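Local coordinates for oligopeptide ABC transporter, periplasmic oligopeptide-binding protein, putative (Thermotoga maritima MSB8, PDB 5IPW) that probably binds oligopeptides in the periplasm and delivers them to an ABC transporter for uptake across the inner membrane, at residues I155-E160 and F169-P174; G189-Y194 and E235-S240; G524-Y529 and R554-Y559. All blocks are in the same frame, centred on the assembly; numbering follows the deposited sequence.

Contact 1. Residues I155-E160 and F169-P174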
ATOM      1  N   ILE A 155     -12.223  13.132 -11.649  1.00 73.72           N
ATOM      2  CA  ILE A 155     -13.456  13.577 -11.022  1.00 75.66           C
ATOM      3  C   ILE A 155     -13.271  15.088 -10.946  1.00 79.84           C
ATOM      4  O   ILE A 155     -12.206  15.552 -10.545  1.00 90.60           O
ATOM      5  CB  ILE A 155     -13.650  12.989  -9.611  1.00 74.71           C
ATOM      6  CG1 ILE A 155     -13.658  11.457  -9.679  1.00 76.73           C
ATOM      7  CG2 ILE A 155     -14.937  13.522  -8.988  1.00 73.89           C
ATOM      8  CD1 ILE A 155     -14.035  10.770  -8.386  1.00 77.27           C
ATOM      9  N   GLY A 156     -14.275  15.858 -11.345  1.00 75.94           N
ATOM     10  CA  GLY A 156     -14.142  17.316 -11.325  1.00 73.10           C
ATOM     11  C   GLY A 156     -13.821  17.827  -9.931  1.00 70.04           C
ATOM     12  O   GLY A 156     -14.462  17.421  -8.958  1.00 68.80           O
ATOM     13  N   VAL A 157     -12.825  18.704  -9.825  1.00 67.45           N
ATOM     14  CA  VAL A 157     -12.433  19.259  -8.527  1.00 66.53           C
ATOM     15  C   VAL A 157     -12.075  20.743  -8.609  1.00 66.77           C
ATOM     16  O   VAL A 157     -11.374  21.177  -9.525  1.00 64.42           O
ATOM     17  CB  VAL A 157     -11.258  18.469  -7.896  1.00 65.21           C
ATOM     18  CG1 VAL A 157      -9.973  18.635  -8.700  1.00 64.51           C
ATOM     19  CG2 VAL A 157     -11.050  18.883  -6.444  1.00 64.17           C
ATOM     20  N   LYS A 158     -12.567  21.507  -7.635  1.00 68.28           N
ATOM     21  CA  LYS A 158     -12.211  22.914  -7.483  1.00 70.72           C
ATOM     22  C   LYS A 158     -11.498  23.080  -6.141  1.00 65.51           C
ATOM     23  O   LYS A 158     -12.004  22.646  -5.104  1.00 60.12           O
ATOM     24  CB  LYS A 158     -13.464  23.803  -7.542  1.00 76.06           C
ATOM     25  CG  LYS A 158     -13.370  24.963  -8.528  1.00 80.68           C
ATOM     26  CD  LYS A 158     -12.261  25.951  -8.183  1.00 84.61           C
ATOM     27  CE  LYS A 158     -11.918  26.848  -9.367  1.00 88.22           C
ATOM     28  NZ  LYS A 158     -10.512  27.340  -9.302  1.00 90.27           N
ATOM     29  N   VAL A 159     -10.322  23.700  -6.172  1.00 62.85           N
ATOM     30  CA  VAL A 159      -9.495  23.860  -4.983  1.00 63.80           C
ATOM     31  C   VAL A 159      -9.145  25.327  -4.760  1.00 62.88           C
ATOM     32  O   VAL A 159      -8.667  26.005  -5.669  1.00 63.16           O
ATOM     33  CB  VAL A 159      -8.207  23.013  -5.089  1.00 64.42           C
ATOM     34  CG1 VAL A 159      -7.294  23.237  -3.891  1.00 65.56           C
ATOM     35  CG2 VAL A 159      -8.563  21.536  -5.189  1.00 64.05           C
ATOM     36  N   GLU A 160      -9.371  25.805  -3.541  1.00 63.10           N
ATOM     37  CA  GLU A 160      -9.140  27.207  -3.221  1.00 63.55           C
ATOM     38  C   GLU A 160      -8.670  27.406  -1.782  1.00 59.19           C
ATOM     39  O   GLU A 160      -9.017  26.645  -0.881  1.00 56.65           O
ATOM     40  CB  GLU A 160     -10.412  28.030  -3.485  1.00 69.21           C
ATOM     41  CG  GLU A 160     -11.716  27.336  -3.093  1.00 74.13           C
ATOM     42  CD  GLU A 160     -12.947  28.229  -3.193  1.00 76.83           C
ATOM     43  OE1 GLU A 160     -14.064  27.721  -2.946  1.00 80.99           O
ATOM     44  OE2 GLU A 160     -12.809  29.431  -3.514  1.00 77.67           O
ATOM     45  N   PHE A 169     -11.272  21.506  -0.937  1.00 58.96           N
ATOM     46  CA  PHE A 169     -11.412  20.677  -2.127  1.00 60.71           C
ATOM     47  C   PHE A 169     -12.898  20.457  -2.351  1.00 62.72           C
ATOM     48  O   PHE A 169     -13.544  19.807  -1.533  1.00 62.05           O
ATOM     49  CB  PHE A 169     -10.737  19.315  -1.925  1.00 59.82           C
ATOM     50  CG  PHE A 169      -9.237  19.380  -1.811  1.00 60.21           C
ATOM     51  CD1 PHE A 169      -8.632  19.716  -0.609  1.00 59.60           C
ATOM     52  CD2 PHE A 169      -8.429  19.073  -2.897  1.00 60.33           C
ATOM     53  CE1 PHE A 169      -7.254  19.765  -0.500  1.00 59.43           C
ATOM     54  CE2 PHE A 169      -7.048  19.123  -2.792  1.00 58.66           C
ATOM     55  CZ  PHE A 169      -6.460  19.469  -1.592  1.00 59.15           C
ATOM     56  N   GLU A 170     -13.442  21.016  -3.431  1.00 65.77           N
ATOM     57  CA  GLU A 170     -14.845  20.800  -3.793  1.00 68.31           C
ATOM     58  C   GLU A 170     -14.916  19.939  -5.041  1.00 69.35           C
ATOM     59  O   GLU A 170     -14.463  20.346  -6.113  1.00 67.54           O
ATOM     60  CB  GLU A 170     -15.572  22.125  -4.037  1.00 71.73           C
ATOM     61  CG  GLU A 170     -17.033  21.964  -4.457  1.00 74.07           C
ATOM     62  CD  GLU A 170     -17.853  23.232  -4.282  1.00 77.13           C
ATOM     63  OE1 GLU A 170     -19.052  23.123  -3.941  1.00 78.36           O
ATOM     64  OE2 GLU A 170     -17.298  24.338  -4.473  1.00 78.07           O
ATOM     65  N   PHE A 171     -15.484  18.748  -4.896  1.00 71.08           N
ATOM     66  CA  PHE A 171     -15.669  17.842  -6.022  1.00 73.75           C
ATOM     67  C   PHE A 171     -17.058  18.022  -6.639  1.00 76.61           C
ATOM     68  O   PHE A 171     -17.984  18.485  -5.976  1.00 73.73           O
ATOM     69  CB  PHE A 171     -15.488  16.393  -5.566  1.00 71.89           C
ATOM     70  CG  PHE A 171     -14.073  16.036  -5.224  1.00 68.21           C
ATOM     71  CD1 PHE A 171     -13.190  15.653  -6.216  1.00 67.21           C
ATOM     72  CD2 PHE A 171     -13.626  16.073  -3.909  1.00 67.89           C
ATOM     73  CE1 PHE A 171     -11.881  15.318  -5.910  1.00 67.86           C
ATOM     74  CE2 PHE A 171     -12.320  15.737  -3.595  1.00 67.32           C
ATOM     75  CZ  PHE A 171     -11.446  15.360  -4.598  1.00 67.42           C
ATOM     76  N   SER A 172     -17.194  17.668  -7.914  1.00 80.68           N
ATOM     77  CA  SER A 172     -18.513  17.575  -8.534  1.00 84.87           C
ATOM     78  C   SER A 172     -19.114  16.252  -8.095  1.00 90.29           C
ATOM     79  O   SER A 172     -18.585  15.212  -8.459  1.00 92.89           O
ATOM     80  CB  SER A 172     -18.407  17.615 -10.059  1.00 83.45           C
ATOM     81  OG  SER A 172     -17.422  16.714 -10.534  1.00 81.05           O
ATOM     82  N   LYS A 173     -20.201  16.301  -7.319  1.00 96.94           N
ATOM     83  CA  LYS A 173     -20.826  15.109  -6.707  1.00102.07           C
ATOM     84  C   LYS A 173     -20.080  14.652  -5.444  1.00103.25           C
ATOM     85  O   LYS A 173     -19.004  15.173  -5.133  1.00105.78           O
ATOM     86  CB  LYS A 173     -20.907  13.943  -7.701  1.00101.50           C
ATOM     87  CG  LYS A 173     -19.673  13.045  -7.726  1.00100.54           C
ATOM     88  CD  LYS A 173     -19.420  12.466  -9.103  1.00100.31           C
ATOM     89  CE  LYS A 173     -18.731  11.125  -8.980  1.00100.69           C
ATOM     90  NZ  LYS A 173     -18.172  10.685 -10.282  1.00102.35           N
ATOM     91  N   PRO A 174     -20.646  13.669  -4.715  1.00102.20           N
ATOM     92  CA  PRO A 174     -19.900  13.131  -3.589  1.00100.82           C
ATOM     93  C   PRO A 174     -18.754  12.219  -4.005  1.00 97.22           C
ATOM     94  O   PRO A 174     -18.749  11.683  -5.114  1.00 93.76           O
ATOM     95  CB  PRO A 174     -20.967  12.351  -2.814  1.00103.06           C
ATOM     96  CG  PRO A 174     -22.234  13.060  -3.152  1.00102.99           C
ATOM     97  CD  PRO A 174     -22.062  13.273  -4.629  1.00103.35           C
TER

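Contact 2. Residues G189-Y194 and E235-S240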
ATOM      1  N   GLY A 189       1.360  19.731  -1.458  1.00 43.39           N
ATOM      2  CA  GLY A 189       1.604  20.757  -2.473  1.00 41.94           C
ATOM      3  C   GLY A 189       3.073  20.922  -2.809  1.00 40.31           C
ATOM      4  O   GLY A 189       3.865  20.007  -2.610  1.00 38.50           O
ATOM      5  N   ALA A 190       3.428  22.096  -3.323  1.00 38.95           N
ATOM      6  CA  ALA A 190       4.794  22.378  -3.748  1.00 39.35           C
ATOM      7  C   ALA A 190       5.098  23.866  -3.568  1.00 39.21           C
ATOM      8  O   ALA A 190       4.182  24.683  -3.504  1.00 38.74           O
ATOM      9  CB  ALA A 190       4.977  21.963  -5.201  1.00 40.34           C
ATOM     10  N   PRO A 191       6.388  24.224  -3.485  1.00 39.23           N
ATOM     11  CA  PRO A 191       6.781  25.590  -3.117  1.00 38.61           C
ATOM     12  C   PRO A 191       6.670  26.596  -4.257  1.00 38.89           C
ATOM     13  O   PRO A 191       7.618  26.800  -5.015  1.00 38.25           O
ATOM     14  CB  PRO A 191       8.234  25.420  -2.676  1.00 39.27           C
ATOM     15  CG  PRO A 191       8.725  24.255  -3.465  1.00 39.06           C
ATOM     16  CD  PRO A 191       7.553  23.331  -3.617  1.00 38.23           C
ATOM     17  N   ALA A 192       5.507  27.228  -4.357  1.00 40.52           N
ATOM     18  CA  ALA A 192       5.243  28.214  -5.400  1.00 40.32           C
ATOM     19  C   ALA A 192       6.281  29.329  -5.417  1.00 41.11           C
ATOM     20  O   ALA A 192       6.681  29.790  -6.481  1.00 43.33           O
ATOM     21  CB  ALA A 192       3.857  28.798  -5.221  1.00 40.26           C
ATOM     22  N   HIS A 193       6.733  29.752  -4.243  1.00 40.92           N
ATOM     23  CA  HIS A 193       7.697  30.856  -4.162  1.00 40.14           C
ATOM     24  C   HIS A 193       9.004  30.530  -4.886  1.00 40.41           C
ATOM     25  O   HIS A 193       9.685  31.434  -5.380  1.00 42.33           O
ATOM     26  CB  HIS A 193       7.967  31.241  -2.702  1.00 38.98           C
ATOM     27  CG  HIS A 193       8.841  30.275  -1.965  1.00 38.96           C
ATOM     28  ND1 HIS A 193       8.369  29.088  -1.442  1.00 39.66           N
ATOM     29  CD2 HIS A 193      10.159  30.324  -1.656  1.00 38.38           C
ATOM     30  CE1 HIS A 193       9.360  28.446  -0.849  1.00 39.84           C
ATOM     31  NE2 HIS A 193      10.457  29.178  -0.960  1.00 39.60           N
ATOM     32  N   TYR A 194       9.347  29.242  -4.937  1.00 38.53           N
ATOM     33  CA  TYR A 194      10.531  28.772  -5.646  1.00 37.63           C
ATOM     34  C   TYR A 194      10.238  28.402  -7.097  1.00 37.93           C
ATOM     35  O   TYR A 194      11.046  28.696  -7.971  1.00 37.90           O
ATOM     36  CB  TYR A 194      11.137  27.553  -4.940  1.00 37.61           C
ATOM     37  CG  TYR A 194      12.328  26.949  -5.669  1.00 37.91           C
ATOM     38  CD1 TYR A 194      13.574  27.570  -5.652  1.00 37.99           C
ATOM     39  CD2 TYR A 194      12.203  25.753  -6.379  1.00 39.13           C
ATOM     40  CE1 TYR A 194      14.661  27.022  -6.323  1.00 39.13           C
ATOM     41  CE2 TYR A 194      13.285  25.193  -7.047  1.00 38.75           C
ATOM     42  CZ  TYR A 194      14.508  25.832  -7.022  1.00 38.27           C
ATOM     43  OH  TYR A 194      15.572  25.275  -7.684  1.00 37.35           O
ATOM     44  N   GLU A 235      18.330  22.353  -4.340  1.00 43.75           N
ATOM     45  CA  GLU A 235      17.838  23.697  -4.073  1.00 42.40           C
ATOM     46  C   GLU A 235      16.341  23.754  -3.819  1.00 39.46           C
ATOM     47  O   GLU A 235      15.830  24.794  -3.436  1.00 40.06           O
ATOM     48  CB  GLU A 235      18.210  24.631  -5.228  1.00 43.47           C
ATOM     49  CG  GLU A 235      19.696  24.924  -5.311  1.00 44.92           C
ATOM     50  CD  GLU A 235      20.184  25.805  -4.181  1.00 46.66           C
ATOM     51  OE1 GLU A 235      19.490  26.783  -3.843  1.00 48.14           O
ATOM     52  OE2 GLU A 235      21.274  25.535  -3.638  1.00 48.64           O
ATOM     53  N   LEU A 236      15.650  22.639  -4.014  1.00 37.91           N
ATOM     54  CA  LEU A 236      14.197  22.591  -3.883  1.00 37.44           C
ATOM     55  C   LEU A 236      13.740  22.672  -2.412  1.00 37.50           C
ATOM     56  O   LEU A 236      14.034  21.779  -1.625  1.00 38.50           O
ATOM     57  CB  LEU A 236      13.685  21.300  -4.515  1.00 36.30           C
ATOM     58  CG  LEU A 236      12.185  21.054  -4.468  1.00 36.96           C
ATOM     59  CD1 LEU A 236      11.480  22.133  -5.262  1.00 39.21           C
ATOM     60  CD2 LEU A 236      11.831  19.676  -5.010  1.00 37.14           C
ATOM     61  N   PRO A 237      13.017  23.740  -2.033  1.00 37.45           N
ATOM     62  CA  PRO A 237      12.476  23.787  -0.674  1.00 36.55           C
ATOM     63  C   PRO A 237      11.540  22.630  -0.422  1.00 33.99           C
ATOM     64  O   PRO A 237      10.816  22.218  -1.331  1.00 33.51           O
ATOM     65  CB  PRO A 237      11.689  25.100  -0.651  1.00 37.31           C
ATOM     66  CG  PRO A 237      12.348  25.942  -1.682  1.00 38.43           C
ATOM     67  CD  PRO A 237      12.726  24.980  -2.771  1.00 38.65           C
ATOM     68  N   THR A 238      11.550  22.120   0.800  1.00 31.86           N
ATOM     69  CA  THR A 238      10.790  20.922   1.123  1.00 32.59           C
ATOM     70  C   THR A 238      10.122  21.011   2.504  1.00 32.68           C
ATOM     71  O   THR A 238      10.543  21.795   3.365  1.00 32.47           O
ATOM     72  CB  THR A 238      11.696  19.667   1.046  1.00 31.86           C
ATOM     73  OG1 THR A 238      10.936  18.481   1.325  1.00 33.17           O
ATOM     74  CG2 THR A 238      12.824  19.758   2.035  1.00 31.22           C
ATOM     75  N   LEU A 239       9.078  20.198   2.679  1.00 32.31           N
ATOM     76  CA  LEU A 239       8.414  20.002   3.967  1.00 33.23           C
ATOM     77  C   LEU A 239       8.855  18.701   4.642  1.00 33.21           C
ATOM     78  O   LEU A 239       8.404  18.377   5.741  1.00 34.22           O
ATOM     79  CB  LEU A 239       6.890  20.006   3.774  1.00 33.80           C
ATOM     80  CG  LEU A 239       6.323  21.360   3.308  1.00 34.61           C
ATOM     81  CD1 LEU A 239       4.893  21.246   2.822  1.00 35.44           C
ATOM     82  CD2 LEU A 239       6.401  22.401   4.407  1.00 34.57           C
ATOM     83  N   SER A 240       9.746  17.958   3.992  1.00 33.00           N
ATOM     84  CA  SER A 240      10.189  16.663   4.518  1.00 31.24           C
ATOM     85  C   SER A 240      11.120  16.807   5.725  1.00 30.37           C
ATOM     86  O   SER A 240      11.769  17.838   5.898  1.00 29.54           O
ATOM     87  CB  SER A 240      10.898  15.873   3.420  1.00 30.60           C
ATOM     88  OG  SER A 240       9.992  15.491   2.411  1.00 28.62           O
TER

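Contact 3. Residues G524-Y529 and R554-Y559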
ATOM      1  N   GLY A 524     -19.620  -9.262 -18.137  1.00 59.10           N
ATOM      2  CA  GLY A 524     -20.710  -8.796 -18.990  1.00 61.34           C
ATOM      3  C   GLY A 524     -21.885  -8.329 -18.152  1.00 64.16           C
ATOM      4  O   GLY A 524     -22.301  -7.169 -18.225  1.00 62.74           O
ATOM      5  N   TRP A 525     -22.392  -9.239 -17.329  1.00 67.37           N
ATOM      6  CA  TRP A 525     -23.545  -8.972 -16.471  1.00 72.19           C
ATOM      7  C   TRP A 525     -23.268  -7.928 -15.394  1.00 70.43           C
ATOM      8  O   TRP A 525     -24.116  -7.075 -15.126  1.00 71.97           O
ATOM      9  CB  TRP A 525     -24.024 -10.275 -15.822  1.00 77.58           C
ATOM     10  CG  TRP A 525     -24.748 -11.157 -16.784  1.00 84.15           C
ATOM     11  CD1 TRP A 525     -24.227 -12.184 -17.518  1.00 87.35           C
ATOM     12  CD2 TRP A 525     -26.130 -11.074 -17.133  1.00 87.62           C
ATOM     13  NE1 TRP A 525     -25.205 -12.753 -18.297  1.00 88.80           N
ATOM     14  CE2 TRP A 525     -26.383 -12.090 -18.079  1.00 89.24           C
ATOM     15  CE3 TRP A 525     -27.182 -10.244 -16.732  1.00 89.70           C
ATOM     16  CZ2 TRP A 525     -27.647 -12.297 -18.631  1.00 90.92           C
ATOM     17  CZ3 TRP A 525     -28.437 -10.449 -17.280  1.00 90.91           C
ATOM     18  CH2 TRP A 525     -28.659 -11.468 -18.221  1.00 92.04           C
ATOM     19  N   ILE A 526     -22.088  -7.999 -14.780  1.00 67.19           N
ATOM     20  CA  ILE A 526     -21.679  -7.032 -13.760  1.00 63.77           C
ATOM     21  C   ILE A 526     -21.694  -5.610 -14.320  1.00 64.56           C
ATOM     22  O   ILE A 526     -22.106  -4.669 -13.645  1.00 64.08           O
ATOM     23  CB  ILE A 526     -20.274  -7.361 -13.207  1.00 62.40           C
ATOM     24  CG1 ILE A 526     -20.326  -8.647 -12.380  1.00 60.86           C
ATOM     25  CG2 ILE A 526     -19.737  -6.219 -12.346  1.00 61.69           C
ATOM     26  CD1 ILE A 526     -18.982  -9.305 -12.193  1.00 61.24           C
ATOM     27  N   SER A 527     -21.236  -5.461 -15.556  1.00 66.43           N
ATOM     28  CA  SER A 527     -21.225  -4.168 -16.222  1.00 68.61           C
ATOM     29  C   SER A 527     -22.650  -3.739 -16.591  1.00 77.67           C
ATOM     30  O   SER A 527     -23.003  -2.560 -16.485  1.00 75.67           O
ATOM     31  CB  SER A 527     -20.341  -4.248 -17.462  1.00 67.31           C
ATOM     32  OG  SER A 527     -20.037  -2.967 -17.957  1.00 67.22           O
ATOM     33  N   TYR A 528     -23.461  -4.708 -17.018  1.00 86.75           N
ATOM     34  CA  TYR A 528     -24.884  -4.485 -17.302  1.00 92.16           C
ATOM     35  C   TYR A 528     -25.644  -4.042 -16.038  1.00 91.53           C
ATOM     36  O   TYR A 528     -26.495  -3.150 -16.098  1.00 93.87           O
ATOM     37  CB  TYR A 528     -25.501  -5.753 -17.928  1.00 95.63           C
ATOM     38  CG  TYR A 528     -27.004  -5.713 -18.142  1.00101.12           C
ATOM     39  CD1 TYR A 528     -27.616  -4.623 -18.762  1.00102.72           C
ATOM     40  CD2 TYR A 528     -27.810  -6.779 -17.746  1.00106.34           C
ATOM     41  CE1 TYR A 528     -28.987  -4.585 -18.962  1.00104.96           C
ATOM     42  CE2 TYR A 528     -29.184  -6.751 -17.943  1.00109.95           C
ATOM     43  CZ  TYR A 528     -29.768  -5.650 -18.552  1.00109.24           C
ATOM     44  OH  TYR A 528     -31.128  -5.602 -18.754  1.00109.58           O
ATOM     45  N   TYR A 529     -25.299  -4.640 -14.899  1.00 87.42           N
ATOM     46  CA  TYR A 529     -25.951  -4.345 -13.625  1.00 83.68           C
ATOM     47  C   TYR A 529     -25.645  -2.934 -13.141  1.00 83.17           C
ATOM     48  O   TYR A 529     -26.549  -2.162 -12.833  1.00 84.35           O
ATOM     49  CB  TYR A 529     -25.489  -5.352 -12.580  1.00 83.99           C
ATOM     50  CG  TYR A 529     -26.089  -5.170 -11.207  1.00 87.83           C
ATOM     51  CD1 TYR A 529     -25.549  -4.264 -10.301  1.00 88.46           C
ATOM     52  CD2 TYR A 529     -27.185  -5.928 -10.803  1.00 90.35           C
ATOM     53  CE1 TYR A 529     -26.089  -4.107  -9.036  1.00 92.03           C
ATOM     54  CE2 TYR A 529     -27.731  -5.781  -9.541  1.00 91.09           C
ATOM     55  CZ  TYR A 529     -27.181  -4.872  -8.658  1.00 92.82           C
ATOM     56  OH  TYR A 529     -27.725  -4.724  -7.400  1.00 90.32           O
ATOM     57  N   ARG A 554     -24.669  -8.133  -4.924  1.00 77.82           N
ATOM     58  CA  ARG A 554     -24.687  -7.477  -3.621  1.00 79.48           C
ATOM     59  C   ARG A 554     -23.340  -6.822  -3.314  1.00 77.65           C
ATOM     60  O   ARG A 554     -23.289  -5.668  -2.879  1.00 78.95           O
ATOM     61  CB  ARG A 554     -25.069  -8.489  -2.523  1.00 80.87           C
ATOM     62  CG  ARG A 554     -26.095  -7.983  -1.515  1.00 83.42           C
ATOM     63  CD  ARG A 554     -27.287  -7.294  -2.175  1.00 84.43           C
ATOM     64  NE  ARG A 554     -27.707  -7.953  -3.416  1.00 84.93           N
ATOM     65  CZ  ARG A 554     -28.391  -7.367  -4.400  1.00 85.24           C
ATOM     66  NH1 ARG A 554     -28.756  -6.090  -4.322  1.00 85.99           N
ATOM     67  NH2 ARG A 554     -28.713  -8.066  -5.483  1.00 84.29           N
ATOM     68  N   LEU A 555     -22.255  -7.561  -3.547  1.00 72.53           N
ATOM     69  CA  LEU A 555     -20.896  -7.024  -3.386  1.00 67.77           C
ATOM     70  C   LEU A 555     -20.675  -5.739  -4.180  1.00 67.23           C
ATOM     71  O   LEU A 555     -19.927  -4.866  -3.748  1.00 69.31           O
ATOM     72  CB  LEU A 555     -19.843  -8.056  -3.794  1.00 62.75           C
ATOM     73  CG  LEU A 555     -19.504  -9.123  -2.760  1.00 62.15           C
ATOM     74  CD1 LEU A 555     -18.637 -10.201  -3.387  1.00 61.54           C
ATOM     75  CD2 LEU A 555     -18.804  -8.525  -1.550  1.00 61.01           C
ATOM     76  N   VAL A 556     -21.320  -5.624  -5.338  1.00 64.83           N
ATOM     77  CA  VAL A 556     -21.247  -4.396  -6.123  1.00 65.03           C
ATOM     78  C   VAL A 556     -21.895  -3.268  -5.335  1.00 67.48           C
ATOM     79  O   VAL A 556     -21.294  -2.212  -5.159  1.00 70.98           O
ATOM     80  CB  VAL A 556     -21.944  -4.533  -7.493  1.00 63.87           C
ATOM     81  CG1 VAL A 556     -21.948  -3.208  -8.238  1.00 61.92           C
ATOM     82  CG2 VAL A 556     -21.266  -5.605  -8.337  1.00 66.79           C
ATOM     83  N   ASP A 557     -23.116  -3.507  -4.859  1.00 71.51           N
ATOM     84  CA  ASP A 557     -23.872  -2.515  -4.088  1.00 73.26           C
ATOM     85  C   ASP A 557     -23.073  -1.999  -2.898  1.00 73.28           C
ATOM     86  O   ASP A 557     -23.039  -0.791  -2.637  1.00 66.90           O
ATOM     87  CB  ASP A 557     -25.192  -3.112  -3.593  1.00 76.09           C
ATOM     88  CG  ASP A 557     -26.197  -3.318  -4.708  1.00 76.80           C
ATOM     89  OD1 ASP A 557     -26.403  -2.377  -5.506  1.00 75.43           O
ATOM     90  OD2 ASP A 557     -26.785  -4.418  -4.779  1.00 76.97           O
ATOM     91  N   LEU A 558     -22.433  -2.929  -2.193  1.00 73.20           N
ATOM     92  CA  LEU A 558     -21.562  -2.593  -1.075  1.00 74.50           C
ATOM     93  C   LEU A 558     -20.458  -1.632  -1.498  1.00 74.90           C
ATOM     94  O   LEU A 558     -20.241  -0.610  -0.843  1.00 76.33           O
ATOM     95  CB  LEU A 558     -20.943  -3.857  -0.465  1.00 75.81           C
ATOM     96  CG  LEU A 558     -21.881  -4.823   0.271  1.00 77.23           C
ATOM     97  CD1 LEU A 558     -21.081  -5.956   0.893  1.00 78.63           C
ATOM     98  CD2 LEU A 558     -22.697  -4.113   1.343  1.00 76.64           C
ATOM     99  N   TYR A 559     -19.768  -1.950  -2.593  1.00 71.66           N
ATOM    100  CA  TYR A 559     -18.670  -1.100  -3.044  1.00 69.36           C
ATOM    101  C   TYR A 559     -19.130   0.320  -3.329  1.00 69.61           C
ATOM    102  O   TYR A 559     -18.481   1.278  -2.915  1.00 73.49           O
ATOM    103  CB  TYR A 559     -17.980  -1.641  -4.296  1.00 67.91           C
ATOM    104  CG  TYR A 559     -16.902  -0.691  -4.752  1.00 63.70           C
ATOM    105  CD1 TYR A 559     -15.680  -0.631  -4.088  1.00 61.77           C
ATOM    106  CD2 TYR A 559     -17.127   0.198  -5.797  1.00 61.63           C
ATOM    107  CE1 TYR A 559     -14.702   0.264  -4.474  1.00 59.55           C
ATOM    108  CE2 TYR A 559     -16.156   1.095  -6.190  1.00 60.52           C
ATOM    109  CZ  TYR A 559     -14.946   1.125  -5.524  1.00 60.16           C
ATOM    110  OH  TYR A 559     -13.978   2.016  -5.914  1.00 60.10           O
TER

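Contact 1. Residues I155-E160 and F169-P174
V157 and F171 face each other as a non-hydrogen-bonded pair of an antiparallel beta hairpin, and V159 and F169 repeat the arrangement two residues further on. Between them K158 and E170 form the hydrogen-bonded pair: K158 N donates to E170 O over 2.7 Å, and E170 N returns a nearly straight bond to K158 O, also 2.7 Å. The strand segments run antiparallel, with N-to-C directions 162° apart and axes 4.5 Å apart at closest approach. Past the strand ends the ladder gains one more rung, S172 N to G156 O at 2.9 Å; S172 OG adds a weak bond to the same oxygen.

Alternation along the strands divides the side chains between two faces. On one, V157 and F171 lie side by side, and V157 CG2 sits over the F171 ring, 3.9 Å from its centroid, in a CH-pi contact. V159 approaches F169 with both branches, CG2 beside CD2 and CG1 over one face of the ring. K158 and E170 stand on the other face, their CB atoms 4.4 Å apart. Ahead of the strand, I155 CG2 touches F171 CD1 at 3.9 Å; with chi1 at -59°, CG1 is anti to the carbonyl carbon and CG2 is the branch presented to the ring.

Strand 157-163 is an outer strand of a five-stranded antiparallel sheet, and strand 166-171 pairs on its other side with strand 110-115. Helix 129-140 covers the aromatic face, with V133 and V136 against V159 and I132 against F169, while F178 meets both phenylalanine rings.

Contact 2. Residues G189-Y194 and E235-S240
Y194 and P237 supply the aromatic part of this contact. P237 CD lies over one face of the tyrosine ring, 3.9 Å from its centroid and 27° off the normal, a CH-pi contact between side chains that cross at about a right angle. The same face carries the backbone carbonyl E235 O, displaced toward the rim. With CG anti to the backbone N (chi1 176°), Y194 extends from the start of its helix across the loop, bringing OH to within 3.7 Å of E235 CB.

Aliphatic contacts fill in beside the ring. L236 CD1 touches both Y194 CD2 and P191 CG, each at 3.9 Å, and therefore bridges Y194 and P191. The two prolines meet through their CB atoms, 4.0 Å apart, while P191 CG rests 3.6 Å from the carbonyl P237 O.

P191 occupies the N-cap position of helix 192-195, and its carbonyl O accepts from Y194 N in the first turn. The contact thus sets a helix start against the irregular chain between helix 220-227 and strand 242-244. Within that chain, T238 OG1 accepts from S240 N at 3.0 Å, an ST turn just beyond P237.

The polar ends of Y194 and H193 find their partners outside the two segments. Y194 OH is hydrogen-bonded to N233 ND2, two residues ahead of E235 in the same loop. H193 NE2, 3.8 Å from P237 CG, is hydrogen-bonded to D123 OD2, and the imidazole also meets the W121 ring with planes at about 50°.

Contact 3. Residues G524-Y529 and R554-Y559
The Y529 ring meets the D557 carboxylate at its edge, where OD1 lies in the ring plane, and the two planes are turned 61° apart. V556 CG1 reaches the same ring obliquely, 4.3 Å from CD1, and Y553 stacks against it from outside the two segments. This is a helix-helix contact: segments 524-529 and 554-559 of helices 523-534 and 550-564 cross at -47°, their axes 11.1 Å apart at closest approach. So wide a spacing is spanned by a long side chain. A chi1 of -180° swings the Y529 phenol away from its own backbone N and across to the second helix, where OH donates to D557 OD2 at 2.8 Å. Nearer the backbones, I526 CG2 and V556 CG2 touch at 4.3 Å. A phenylalanine at Y529 would probably keep the ring packing but leave the D557 carboxylate without its neutral donor from the first helix. R554 bends at chi2 and chi3, which brings its guanidinium to D557, one turn on in the same helix, with E550 as a second acidic partner. Two donors therefore converge on D557 OD2, the phenol on its syn side and R554 NH1 through a salt bridge of 2.6 Å.

The three contacts follow one another in series along the chain, each closing before the next opens. Strand 166-171 of contact 1 is followed in the chain by helix 192-195 of contact 2, and helix 129-140 ties the two together: it covers the hairpin of contact 1 and also touches A190 and A192 in contact 2. Their centres are 24 Å apart, with nearest atoms about 8 Å apart. Contact 3, between helices 523-534 and 550-564, has its centre 26 Å from that of contact 1 and 44 Å from that of contact 2. Contacts 1 and 2 thus belong to one region of this solute-binding protein, and contact 3 to a separate helical region late in the chain.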